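Local structure of major extracellular endoglucanase (Xanthomonas campestris pv. campestris, 4TUF) at residues V33-V47 and I91-M104. The protein hydrolyses internal beta-1,4-glucosidic linkages in cellulose, lichenin and cereal beta-D-glucans, this chain being its glycoside hydrolase family 5 catalytic domain. Sequence-based numbering, arbitrary orientation.
With 2HP (dihydrogenphosphate ion), chain E.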
loop_
_atom_site.group_PDB
_atom_site.type_symbol
_atom_site.label_atom_id
_atom_site.label_comp_id
_atom_site.label_asym_id
_atom_site.label_seq_id
_atom_site.Cartn_x
_atom_site.Cartn_y
_atom_site.Cartn_z
ATOM N N VAL A 33 -9.776 -6.691 12.189
ATOM C CA VAL A 33 -10.802 -5.716 11.831
ATOM C C VAL A 33 -10.118 -4.359 11.744
ATOM O O VAL A 33 -9.135 -4.130 12.448
ATOM C CB VAL A 33 -11.968 -5.691 12.865
ATOM C CG1 VAL A 33 -11.476 -5.242 14.236
ATOM C CG2 VAL A 33 -13.124 -4.811 12.386
ATOM N N MET A 34 -10.607 -3.467 10.883
ATOM C CA MET A 34 -10.018 -2.129 10.784
ATOM C C MET A 34 -10.039 -1.454 12.155
ATOM O O MET A 34 -10.978 -1.632 12.923
ATOM C CB MET A 34 -10.746 -1.270 9.742
ATOM C CG MET A 34 -12.157 -0.882 10.118
ATOM S SD MET A 34 -12.950 0.190 8.904
ATOM C CE MET A 34 -11.994 1.679 9.093
ATOM N N HIS A 35 -8.982 -0.707 12.459
ATOM C CA HIS A 35 -8.785 -0.119 13.782
ATOM C C HIS A 35 -9.700 1.060 14.077
ATOM O O HIS A 35 -10.205 1.714 13.166
ATOM C CB HIS A 35 -7.330 0.332 13.948
ATOM C CG HIS A 35 -6.393 -0.769 14.334
ATOM N ND1 HIS A 35 -5.051 -0.744 14.024
ATOM C CD2 HIS A 35 -6.602 -1.922 15.012
ATOM C CE1 HIS A 35 -4.473 -1.837 14.491
ATOM N NE2 HIS A 35 -5.393 -2.568 15.095
ATOM N N GLY A 36 -9.894 1.330 15.365
ATOM C CA GLY A 36 -10.613 2.508 15.802
ATOM C C GLY A 36 -12.074 2.269 16.118
ATOM O O GLY A 36 -12.796 3.191 16.503
ATOM N N LEU A 37 -12.518 1.027 15.972
ATOM C CA LEU A 37 -13.916 0.711 16.226
ATOM C C LEU A 37 -14.182 0.586 17.725
ATOM O O LEU A 37 -15.271 0.190 18.136
ATOM C CB LEU A 37 -14.325 -0.566 15.488
ATOM C CG LEU A 37 -14.075 -0.526 13.976
ATOM C CD1 LEU A 37 -14.837 -1.622 13.243
ATOM C CD2 LEU A 37 -14.407 0.844 13.389
ATOM N N TRP A 38 -13.187 0.930 18.540
ATOM C CA TRP A 38 -13.422 1.125 19.970
ATOM C C TRP A 38 -13.813 2.574 20.230
ATOM O O TRP A 38 -14.423 2.891 21.248
ATOM C CB TRP A 38 -12.186 0.754 20.801
ATOM C CG TRP A 38 -10.919 1.437 20.363
ATOM C CD1 TRP A 38 -10.457 2.652 20.776
ATOM C CD2 TRP A 38 -9.953 0.937 19.430
ATOM N NE1 TRP A 38 -9.265 2.942 20.156
ATOM C CE2 TRP A 38 -8.932 1.904 19.327
ATOM C CE3 TRP A 38 -9.853 -0.236 18.672
ATOM C CZ2 TRP A 38 -7.825 1.737 18.494
ATOM C CZ3 TRP A 38 -8.751 -0.400 17.843
ATOM C CH2 TRP A 38 -7.754 0.582 17.760
ATOM N N ALA A 39 -13.469 3.448 19.290
ATOM C CA ALA A 39 -13.665 4.880 19.465
ATOM C C ALA A 39 -14.687 5.460 18.489
ATOM O O ALA A 39 -15.314 6.482 18.772
ATOM C CB ALA A 39 -12.338 5.601 19.317
ATOM N N ARG A 40 -14.853 4.804 17.343
ATOM C CA ARG A 40 -15.675 5.338 16.260
ATOM C C ARG A 40 -16.611 4.297 15.650
ATOM O O ARG A 40 -16.405 3.093 15.801
ATOM C CB ARG A 40 -14.780 5.912 15.155
ATOM C CG ARG A 40 -13.800 6.979 15.615
ATOM C CD ARG A 40 -14.494 8.304 15.892
ATOM N NE ARG A 40 -15.302 8.762 14.762
ATOM C CZ ARG A 40 -14.809 9.308 13.653
ATOM N NH1 ARG A 40 -13.501 9.464 13.508
ATOM N NH2 ARG A 40 -15.625 9.694 12.683
ATOM N N ASN A 41 -17.638 4.777 14.955
ATOM C CA ASN A 41 -18.490 3.926 14.133
ATOM C C ASN A 41 -17.862 3.754 12.758
ATOM O O ASN A 41 -17.479 4.737 12.123
ATOM C CB ASN A 41 -19.893 4.522 14.012
ATOM C CG ASN A 41 -20.754 3.785 13.008
ATOM O OD1 ASN A 41 -20.850 4.179 11.848
ATOM N ND2 ASN A 41 -21.383 2.705 13.450
ATOM N N TRP A 42 -17.749 2.511 12.303
ATOM C CA TRP A 42 -16.965 2.208 11.102
ATOM C C TRP A 42 -17.492 2.934 9.864
ATOM O O TRP A 42 -16.715 3.457 9.070
ATOM C CB TRP A 42 -16.934 0.695 10.851
ATOM C CG TRP A 42 -18.259 0.121 10.458
ATOM C CD1 TRP A 42 -19.306 -0.196 11.286
ATOM C CD2 TRP A 42 -18.687 -0.199 9.132
ATOM N NE1 TRP A 42 -20.356 -0.695 10.550
ATOM C CE2 TRP A 42 -20.001 -0.704 9.226
ATOM C CE3 TRP A 42 -18.086 -0.109 7.874
ATOM C CZ2 TRP A 42 -20.719 -1.116 8.108
ATOM C CZ3 TRP A 42 -18.798 -0.516 6.769
ATOM C CH2 TRP A 42 -20.101 -1.015 6.890
ATOM N N LYS A 43 -18.813 2.973 9.714
ATOM C CA LYS A 43 -19.439 3.632 8.573
ATOM C C LYS A 43 -19.189 5.140 8.610
ATOM O O LYS A 43 -18.906 5.754 7.580
ATOM C CB LYS A 43 -20.942 3.346 8.550
ATOM C CG LYS A 43 -21.504 2.946 7.196
ATOM C CD LYS A 43 -23.011 3.183 7.152
ATOM C CE LYS A 43 -23.702 2.362 6.066
ATOM N NZ LYS A 43 -23.811 0.919 6.436
ATOM N N ASP A 44 -19.286 5.732 9.798
ATOM C CA ASP A 44 -19.071 7.168 9.952
ATOM C C ASP A 44 -17.614 7.555 9.712
ATOM O O ASP A 44 -17.329 8.631 9.194
ATOM C CB ASP A 44 -19.518 7.633 11.341
ATOM C CG ASP A 44 -21.034 7.692 11.476
ATOM O OD1 ASP A 44 -21.734 7.155 10.585
ATOM O OD2 ASP A 44 -21.527 8.270 12.472
ATOM N N MET A 45 -16.694 6.675 10.086
ATOM C CA MET A 45 -15.276 6.929 9.870
ATOM C C MET A 45 -14.923 6.880 8.378
ATOM O O MET A 45 -14.054 7.614 7.910
ATOM C CB MET A 45 -14.432 5.925 10.657
ATOM C CG MET A 45 -12.964 6.292 10.746
ATOM S SD MET A 45 -12.138 5.573 12.176
ATOM C CE MET A 45 -12.287 3.832 11.817
ATOM N N ILE A 46 -15.599 6.016 7.630
ATOM C CA ILE A 46 -15.406 5.969 6.185
ATOM C C ILE A 46 -15.962 7.238 5.547
ATOM O O ILE A 46 -15.315 7.853 4.702
ATOM C CB ILE A 46 -16.079 4.729 5.567
ATOM C CG1 ILE A 46 -15.290 3.467 5.922
ATOM C CG2 ILE A 46 -16.195 4.871 4.054
ATOM C CD1 ILE A 46 -15.963 2.193 5.474
ATOM N N VAL A 47 -17.163 7.621 5.970
ATOM C CA VAL A 47 -17.817 8.836 5.499
ATOM C C VAL A 47 -16.901 10.040 5.671
ATOM O O VAL A 47 -16.844 10.920 4.810
ATOM C CB VAL A 47 -19.149 9.077 6.255
ATOM C CG1 VAL A 47 -19.597 10.528 6.146
ATOM C CG2 VAL A 47 -20.228 8.139 5.742
ATOM N N ILE A 91 -17.029 -8.955 8.147
ATOM C CA ILE A 91 -16.822 -7.532 8.385
ATOM C C ILE A 91 -16.012 -6.944 7.229
ATOM O O ILE A 91 -16.290 -5.839 6.765
ATOM C CB ILE A 91 -16.126 -7.271 9.742
ATOM C CG1 ILE A 91 -17.027 -7.742 10.886
ATOM C CG2 ILE A 91 -15.819 -5.790 9.923
ATOM C CD1 ILE A 91 -16.456 -7.491 12.274
ATOM N N LEU A 92 -15.028 -7.698 6.749
ATOM C CA LEU A 92 -14.281 -7.302 5.560
ATOM C C LEU A 92 -15.242 -7.169 4.382
ATOM O O LEU A 92 -15.218 -6.169 3.660
ATOM C CB LEU A 92 -13.174 -8.311 5.248
ATOM C CG LEU A 92 -12.255 -8.028 4.053
ATOM C CD1 LEU A 92 -11.580 -6.670 4.201
ATOM C CD2 LEU A 92 -11.208 -9.141 3.880
ATOM N N ASP A 93 -16.098 -8.174 4.208
ATOM C CA ASP A 93 -17.113 -8.145 3.163
ATOM C C ASP A 93 -17.926 -6.858 3.234
ATOM O O ASP A 93 -18.129 -6.182 2.225
ATOM C CB ASP A 93 -18.045 -9.356 3.275
ATOM C CG ASP A 93 -17.386 -10.649 2.825
ATOM O OD1 ASP A 93 -16.229 -10.607 2.340
ATOM O OD2 ASP A 93 -18.037 -11.711 2.941
ATOM N N LYS A 94 -18.368 -6.519 4.441
ATOM C CA LYS A 94 -19.219 -5.356 4.662
ATOM C C LYS A 94 -18.480 -4.027 4.449
ATOM O O LYS A 94 -19.069 -3.049 3.988
ATOM C CB LYS A 94 -19.805 -5.410 6.072
ATOM C CG LYS A 94 -21.102 -4.655 6.242
ATOM C CD LYS A 94 -21.732 -4.963 7.589
ATOM C CE LYS A 94 -23.163 -4.458 7.648
ATOM N NZ LYS A 94 -24.026 -5.182 6.672
ATOM N N VAL A 95 -17.194 -3.993 4.790
ATOM C CA VAL A 95 -16.403 -2.775 4.634
ATOM C C VAL A 95 -16.104 -2.483 3.162
ATOM O O VAL A 95 -16.246 -1.349 2.702
ATOM C CB VAL A 95 -15.078 -2.856 5.422
ATOM C CG1 VAL A 95 -14.164 -1.702 5.044
ATOM C CG2 VAL A 95 -15.349 -2.840 6.919
ATOM N N ILE A 96 -15.695 -3.512 2.426
ATOM C CA ILE A 96 -15.435 -3.375 0.997
ATOM C C ILE A 96 -16.712 -2.976 0.257
ATOM O O ILE A 96 -16.675 -2.179 -0.685
ATOM C CB ILE A 96 -14.850 -4.680 0.421
ATOM C CG1 ILE A 96 -13.387 -4.813 0.846
ATOM C CG2 ILE A 96 -14.935 -4.704 -1.095
ATOM C CD1 ILE A 96 -12.856 -6.221 0.774
ATOM N N ALA A 97 -17.844 -3.505 0.711
ATOM C CA ALA A 97 -19.135 -3.165 0.127
ATOM C C ALA A 97 -19.487 -1.698 0.373
ATOM O O ALA A 97 -20.155 -1.064 -0.448
ATOM C CB ALA A 97 -20.229 -4.080 0.681
ATOM N N GLU A 98 -19.036 -1.164 1.507
ATOM C CA GLU A 98 -19.321 0.224 1.866
ATOM C C GLU A 98 -18.490 1.192 1.034
ATOM O O GLU A 98 -19.015 2.179 0.515
ATOM C CB GLU A 98 -19.067 0.467 3.355
ATOM C CG GLU A 98 -19.181 1.930 3.773
ATOM C CD GLU A 98 -20.591 2.478 3.641
ATOM O OE1 GLU A 98 -21.540 1.675 3.490
ATOM O OE2 GLU A 98 -20.751 3.718 3.696
ATOM N N PHE A 99 -17.192 0.913 0.921
ATOM C CA PHE A 99 -16.321 1.660 0.018
ATOM C C PHE A 99 -16.894 1.667 -1.393
ATOM O O PHE A 99 -16.893 2.691 -2.074
ATOM C CB PHE A 99 -14.914 1.059 -0.005
ATOM C CG PHE A 99 -14.105 1.351 1.224
ATOM C CD1 PHE A 99 -14.009 2.643 1.719
ATOM C CD2 PHE A 99 -13.440 0.331 1.891
ATOM C CE1 PHE A 99 -13.263 2.910 2.853
ATOM C CE2 PHE A 99 -12.692 0.594 3.027
ATOM C CZ PHE A 99 -12.603 1.884 3.508
ATOM N N ASN A 100 -17.388 0.510 -1.818
ATOM C CA ASN A 100 -17.927 0.345 -3.159
ATOM C C ASN A 100 -19.169 1.193 -3.385
ATOM O O ASN A 100 -19.321 1.809 -4.437
ATOM C CB ASN A 100 -18.242 -1.128 -3.420
ATOM C CG ASN A 100 -18.749 -1.375 -4.823
ATOM O OD1 ASN A 100 -17.970 -1.407 -5.779
ATOM N ND2 ASN A 100 -20.058 -1.566 -4.954
ATOM N N ALA A 101 -20.051 1.225 -2.389
ATOM C CA ALA A 101 -21.291 1.993 -2.478
ATOM C C ALA A 101 -21.029 3.496 -2.472
ATOM O O ALA A 101 -21.804 4.268 -3.031
ATOM C CB ALA A 101 -22.226 1.621 -1.340
ATOM N N ARG A 102 -19.934 3.906 -1.842
ATOM C CA ARG A 102 -19.577 5.320 -1.788
ATOM C C ARG A 102 -18.736 5.755 -2.986
ATOM O O ARG A 102 -18.494 6.950 -3.185
ATOM C CB ARG A 102 -18.829 5.632 -0.495
ATOM C CG ARG A 102 -19.664 5.437 0.749
ATOM C CD ARG A 102 -19.174 6.331 1.857
ATOM N NE ARG A 102 -19.379 7.736 1.525
ATOM C CZ ARG A 102 -20.482 8.413 1.817
ATOM N NH1 ARG A 102 -21.477 7.809 2.450
ATOM N NH2 ARG A 102 -20.590 9.690 1.479
ATOM N N GLY A 103 -18.292 4.785 -3.781
ATOM C CA GLY A 103 -17.523 5.073 -4.975
ATOM C C GLY A 103 -16.060 5.292 -4.658
ATOM O O GLY A 103 -15.393 6.110 -5.288
ATOM N N MET A 104 -15.561 4.550 -3.675
ATOM C CA MET A 104 -14.169 4.652 -3.263
ATOM C C MET A 104 -13.390 3.434 -3.752
ATOM O O MET A 104 -13.798 2.297 -3.516
ATOM C CB MET A 104 -14.069 4.789 -1.736
ATOM C CG MET A 104 -14.743 6.047 -1.187
ATOM S SD MET A 104 -14.674 6.245 0.607
ATOM C CE MET A 104 -12.899 6.244 0.885
HETATM P P 2HP E . -26.367 -2.031 7.851
HETATM O O1 2HP E . -27.615 -2.136 7.005
HETATM O O2 2HP E . -26.527 -0.932 8.878
HETATM O O3 2HP E . -26.135 -3.348 8.555
HETATM O O4 2HP E . -25.188 -1.713 6.960
#
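The indole of Trp42 turns the rim of its six-membered ring to helix 91-102: Glu98 CB lies at that edge, near the ring plane and 3.6 Å from CZ3, while CH2 is 3.8 Å from Lys94 CG and CE3 meets a methyl of Val95. Trp42 CG stands between its own backbone N and carbonyl carbon (chi1 68°), which lays the ring back over Lys43, whose CB sits above the centre of one face; the indole NE1 is hydrogen-bonded to Asp82 OD1. The second flat group, the Phe99 ring, takes Ile46 on one face in a CH-pi contact, CD1 lying 4.1 Å from the ring centroid and offset toward the rim, with Met104 SD in plane at its edge. Over one face of the Arg102 guanidinium comes Val47 CG2, 3.5 Å from NH1, and NE of this arginine is hydrogen-bonded to Gln50 OE1.

The two helices are consecutive outer helices of a TIM barrel, each leading into a strand of the parallel barrel (56-61 and 105-110), and the axes of the short segments 42-47 and 91-102 come within 10.8 Å of each other and cross at -36°. Between them Ile46 is a knob in the hole formed by Val95, Glu98, Phe99 and Arg102; on the barrel side, Phe99 and Met104 rest on Val57 of strand 56-61.

Toward the surface the apolar layer gives way to charge. The Glu98 chain bends at chi2 (66°), which turns its carboxylate across the Lys43 chain, against CG and CE, and OE1 makes a long salt bridge of 3.8 Å with Lys43 NZ. The same NZ lies 3.0 Å from O4 of the dihydrogenphosphate ion. Lys94 approaches this anion as well, its CE 3.3 Å from O3, and the negative charge would be expected to ease the proximity of the two ammonium groups.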